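Local structure of putative aldolase (Bacteroides vulgatus ATCC 8482, 3DXI) at residues I25-P37 / L244-F258. The protein is a putative aldolase of unestablished function, related to the HMGL-like family of TIM-barrel proteins. Residues are numbered along the deposited sequence; the frame is centred on the assembly and turned at random.
Sequences IVDAYILAMNELP and LNVDFNVLGNIITTF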
# COMPACT_ATOMS: atom_id res chain seq x y z
N ILE A 25 -8.60 7.73 -25.23
CA ILE A 25 -8.28 7.62 -23.81
C ILE A 25 -8.54 8.98 -23.15
O ILE A 25 -9.12 9.05 -22.07
CB ILE A 25 -6.81 7.22 -23.58
CG1 ILE A 25 -6.55 5.80 -24.09
CG2 ILE A 25 -6.48 7.28 -22.10
CD1 ILE A 25 -6.51 5.67 -25.62
N VAL A 26 -8.12 10.05 -23.81
CA VAL A 26 -8.30 11.39 -23.28
C VAL A 26 -9.77 11.72 -23.03
O VAL A 26 -10.11 12.25 -21.98
CB VAL A 26 -7.66 12.44 -24.22
CG1 VAL A 26 -7.94 13.85 -23.70
CG2 VAL A 26 -6.16 12.21 -24.30
N ASP A 27 -10.64 11.41 -24.00
CA ASP A 27 -12.07 11.68 -23.83
C ASP A 27 -12.69 10.82 -22.74
O ASP A 27 -13.51 11.31 -21.95
CB ASP A 27 -12.83 11.46 -25.14
CG ASP A 27 -12.62 12.59 -26.13
OD1 ASP A 27 -12.12 13.65 -25.72
OD2 ASP A 27 -12.96 12.41 -27.32
N ALA A 28 -12.34 9.54 -22.70
CA ALA A 28 -12.86 8.65 -21.68
C ALA A 28 -12.46 9.21 -20.31
O ALA A 28 -13.28 9.27 -19.38
CB ALA A 28 -12.30 7.24 -21.87
N TYR A 29 -11.19 9.60 -20.18
CA TYR A 29 -10.68 10.17 -18.93
C TYR A 29 -11.48 11.42 -18.53
O TYR A 29 -12.06 11.46 -17.45
CB TYR A 29 -9.19 10.53 -19.07
CG TYR A 29 -8.64 11.35 -17.91
CD1 TYR A 29 -8.40 10.77 -16.67
CD2 TYR A 29 -8.38 12.72 -18.06
CE1 TYR A 29 -7.91 11.52 -15.60
CE2 TYR A 29 -7.89 13.48 -17.00
CZ TYR A 29 -7.66 12.88 -15.77
OH TYR A 29 -7.16 13.63 -14.73
N ILE A 30 -11.50 12.43 -19.40
CA ILE A 30 -12.22 13.67 -19.10
C ILE A 30 -13.68 13.43 -18.71
O ILE A 30 -14.17 14.03 -17.75
CB ILE A 30 -12.18 14.64 -20.30
CG1 ILE A 30 -10.73 15.07 -20.59
CG2 ILE A 30 -13.05 15.86 -20.02
CD1 ILE A 30 -10.11 15.97 -19.51
N LEU A 31 -14.38 12.56 -19.43
CA LEU A 31 -15.78 12.28 -19.12
C LEU A 31 -15.96 11.53 -17.81
O LEU A 31 -16.94 11.75 -17.09
CB LEU A 31 -16.44 11.52 -20.27
CG LEU A 31 -16.54 12.34 -21.57
CD1 LEU A 31 -17.07 11.47 -22.70
CD2 LEU A 31 -17.45 13.54 -21.34
N ALA A 32 -15.03 10.63 -17.49
CA ALA A 32 -15.11 9.89 -16.24
C ALA A 32 -14.93 10.86 -15.08
O ALA A 32 -15.61 10.77 -14.07
CB ALA A 32 -14.03 8.81 -16.19
N MSE A 33 -13.99 11.79 -15.23
CA MSE A 33 -13.73 12.77 -14.19
C MSE A 33 -14.98 13.62 -13.91
O MSE A 33 -15.16 14.12 -12.80
CB MSE A 33 -12.56 13.67 -14.58
CG MSE A 33 -11.22 12.94 -14.71
SE MSE A 33 -10.67 11.98 -13.10
CE MSE A 33 -11.05 10.18 -13.71
N ASN A 34 -15.82 13.80 -14.92
CA ASN A 34 -17.05 14.57 -14.75
C ASN A 34 -17.97 13.86 -13.76
O ASN A 34 -18.71 14.50 -13.02
CB ASN A 34 -17.81 14.74 -16.07
CG ASN A 34 -17.26 15.85 -16.94
OD1 ASN A 34 -16.42 16.64 -16.51
ND2 ASN A 34 -17.75 15.93 -18.18
N GLU A 35 -17.93 12.53 -13.75
CA GLU A 35 -18.80 11.75 -12.88
C GLU A 35 -18.16 11.19 -11.62
O GLU A 35 -18.73 10.32 -10.96
CB GLU A 35 -19.45 10.61 -13.66
CG GLU A 35 -20.31 11.08 -14.82
CD GLU A 35 -21.18 9.98 -15.39
OE1 GLU A 35 -22.16 9.59 -14.72
OE2 GLU A 35 -20.88 9.50 -16.51
N LEU A 36 -16.97 11.69 -11.29
CA LEU A 36 -16.27 11.25 -10.08
C LEU A 36 -16.11 12.48 -9.19
O LEU A 36 -16.04 13.60 -9.69
CB LEU A 36 -14.90 10.66 -10.44
CG LEU A 36 -14.88 9.31 -11.19
CD1 LEU A 36 -13.46 8.93 -11.59
CD2 LEU A 36 -15.47 8.23 -10.30
N PRO A 37 -16.07 12.28 -7.86
CA PRO A 37 -15.92 13.45 -6.99
C PRO A 37 -14.51 14.05 -6.99
O PRO A 37 -13.88 14.18 -5.94
CB PRO A 37 -16.35 12.92 -5.63
CG PRO A 37 -15.91 11.48 -5.68
CD PRO A 37 -16.31 11.06 -7.08
N LEU A 244 -18.29 9.92 1.36
CA LEU A 244 -18.17 10.50 0.02
C LEU A 244 -18.92 9.65 -1.00
O LEU A 244 -18.60 8.48 -1.18
CB LEU A 244 -16.70 10.60 -0.40
CG LEU A 244 -16.40 11.33 -1.71
CD1 LEU A 244 -16.72 12.81 -1.54
CD2 LEU A 244 -14.95 11.14 -2.11
N ASN A 245 -19.92 10.23 -1.66
CA ASN A 245 -20.65 9.48 -2.67
C ASN A 245 -19.75 9.29 -3.89
O ASN A 245 -19.14 10.24 -4.38
CB ASN A 245 -21.93 10.21 -3.08
CG ASN A 245 -22.64 9.52 -4.23
OD1 ASN A 245 -22.77 8.29 -4.25
ND2 ASN A 245 -23.12 10.30 -5.19
N VAL A 246 -19.67 8.05 -4.36
CA VAL A 246 -18.83 7.71 -5.52
C VAL A 246 -19.54 6.79 -6.50
O VAL A 246 -20.22 5.83 -6.09
CB VAL A 246 -17.53 7.01 -5.07
CG1 VAL A 246 -16.74 6.53 -6.29
CG2 VAL A 246 -16.69 7.96 -4.25
N ASP A 247 -19.39 7.06 -7.79
CA ASP A 247 -19.97 6.21 -8.83
C ASP A 247 -18.89 5.20 -9.17
O ASP A 247 -17.99 5.48 -9.97
CB ASP A 247 -20.33 6.99 -10.09
CG ASP A 247 -20.99 6.11 -11.14
OD1 ASP A 247 -20.74 4.89 -11.14
OD2 ASP A 247 -21.75 6.64 -11.97
N PHE A 248 -18.97 4.03 -8.55
CA PHE A 248 -17.98 2.99 -8.76
C PHE A 248 -18.00 2.35 -10.14
O PHE A 248 -17.01 1.78 -10.58
CB PHE A 248 -18.15 1.93 -7.67
CG PHE A 248 -17.71 2.41 -6.31
CD1 PHE A 248 -16.36 2.48 -5.99
CD2 PHE A 248 -18.65 2.83 -5.37
CE1 PHE A 248 -15.95 2.95 -4.75
CE2 PHE A 248 -18.25 3.31 -4.12
CZ PHE A 248 -16.90 3.37 -3.81
N ASN A 249 -19.14 2.46 -10.83
CA ASN A 249 -19.25 1.90 -12.17
C ASN A 249 -18.28 2.67 -13.06
O ASN A 249 -17.50 2.07 -13.80
CB ASN A 249 -20.68 2.01 -12.70
CG ASN A 249 -21.62 0.99 -12.07
OD1 ASN A 249 -21.27 0.33 -11.08
ND2 ASN A 249 -22.82 0.85 -12.63
N VAL A 250 -18.33 4.00 -12.95
CA VAL A 250 -17.43 4.87 -13.72
C VAL A 250 -15.98 4.64 -13.28
O VAL A 250 -15.09 4.57 -14.11
CB VAL A 250 -17.79 6.37 -13.51
CG1 VAL A 250 -16.69 7.25 -14.09
CG2 VAL A 250 -19.13 6.69 -14.18
N LEU A 251 -15.76 4.52 -11.98
CA LEU A 251 -14.41 4.30 -11.46
C LEU A 251 -13.82 3.02 -12.06
O LEU A 251 -12.68 3.01 -12.52
CB LEU A 251 -14.44 4.22 -9.93
CG LEU A 251 -13.10 4.21 -9.18
CD1 LEU A 251 -12.24 5.40 -9.63
CD2 LEU A 251 -13.38 4.29 -7.68
N GLY A 252 -14.60 1.95 -12.07
CA GLY A 252 -14.12 0.70 -12.63
C GLY A 252 -13.85 0.83 -14.12
O GLY A 252 -12.87 0.27 -14.63
N ASN A 253 -14.70 1.55 -14.84
CA ASN A 253 -14.50 1.73 -16.27
C ASN A 253 -13.26 2.55 -16.60
O ASN A 253 -12.56 2.24 -17.56
CB ASN A 253 -15.73 2.36 -16.92
CG ASN A 253 -16.95 1.46 -16.88
OD1 ASN A 253 -16.83 0.23 -16.82
ND2 ASN A 253 -18.14 2.06 -16.93
N ILE A 254 -12.99 3.59 -15.83
CA ILE A 254 -11.83 4.42 -16.12
C ILE A 254 -10.55 3.65 -15.77
O ILE A 254 -9.51 3.87 -16.39
CB ILE A 254 -11.90 5.79 -15.38
CG1 ILE A 254 -10.83 6.73 -15.95
CG2 ILE A 254 -11.70 5.62 -13.88
CD1 ILE A 254 -10.95 6.97 -17.45
N ILE A 255 -10.63 2.75 -14.79
CA ILE A 255 -9.47 1.94 -14.43
C ILE A 255 -9.18 1.04 -15.63
O ILE A 255 -8.03 0.88 -16.04
CB ILE A 255 -9.76 1.06 -13.20
CG1 ILE A 255 -9.76 1.91 -11.92
CG2 ILE A 255 -8.74 -0.08 -13.12
CD1 ILE A 255 -10.16 1.16 -10.68
N THR A 256 -10.24 0.44 -16.18
CA THR A 256 -10.11 -0.44 -17.33
C THR A 256 -9.49 0.29 -18.52
O THR A 256 -8.69 -0.29 -19.25
CB THR A 256 -11.47 -1.02 -17.76
OG1 THR A 256 -11.97 -1.87 -16.72
CG2 THR A 256 -11.34 -1.83 -19.05
N THR A 257 -9.86 1.55 -18.71
CA THR A 257 -9.32 2.35 -19.80
C THR A 257 -7.79 2.39 -19.72
O THR A 257 -7.10 2.23 -20.73
CB THR A 257 -9.86 3.80 -19.76
OG1 THR A 257 -11.27 3.80 -19.97
CG2 THR A 257 -9.21 4.64 -20.86
N PHE A 258 -7.27 2.57 -18.51
CA PHE A 258 -5.83 2.67 -18.28
C PHE A 258 -5.11 1.34 -18.04
O PHE A 258 -3.89 1.32 -17.86
CB PHE A 258 -5.57 3.61 -17.11
CG PHE A 258 -5.72 5.07 -17.46
CD1 PHE A 258 -4.66 5.77 -18.04
CD2 PHE A 258 -6.92 5.73 -17.26
CE1 PHE A 258 -4.80 7.11 -18.41
CE2 PHE A 258 -7.08 7.07 -17.62
CZ PHE A 258 -6.01 7.76 -18.20
O HOH W 1 -22.50 9.53 -12.12
O HOH W 2 -19.41 10.19 -8.34
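Val250, Pro37, Ile254 and Leu36 bury nearly equal areas, and the contact divides around them. Val250 sets one methyl on Ala32 and Leu36 and the other on Glu35. With CG1 anti to the backbone N (chi1 169°), that methyl lies 3.7 Å from Ala32 CB and also touches Leu36 CG, while CG2 packs across the Glu35 side chain. One turn on, Ile254 acts as a knob in a hole formed by Ala28, Tyr29, Ala32 and Met33. Its CD1 comes within 3.5 Å of Tyr29 CA, a tight approach to the backbone itself, and the bent chain of Met33, a selenomethionine, crosses Ile254 at about a right angle and sets its CE against CG1. Leu36 extends CD2 to 3.7 Å from Asp247 O, at the start of helix 248-258, whereas Pro37 lays CG on Leu244 CD2, at 3.7 Å, and beside Asn245 O.

At the far end, Phe258 CE2 meets Tyr29 CD1 at 4.0 Å, and Ile25 CG2 touches both the Phe258 ring and Thr257 CG2. Tyr29 OH is hydrogen-bonded to Asp7 OD1.

Polar links between the segments run through water. One water donates to Glu35 OE1 and Asp247 OD2, carboxylate oxygens 4.1 Å apart, and so probably eases their repulsion; another donates to Glu35 O and accepts a weak bond from Asp247 N. Asp247 is also the N-cap: its OD1 accepts from Val250 N at 3.1 Å, from above the carboxylate plane, and from Asn298 of the second subunit.

The axes run nearly antiparallel (160°) and approach to 9.7 Å, with the small Ala32 facing Val250 and Ile254. Helix 23-34, linking the first two strands of the eight-stranded parallel barrel, thus packs against helix 248-265, which comes after the last strand and helix 231-241: neighbouring outer helices where the ring of a TIM barrel closes.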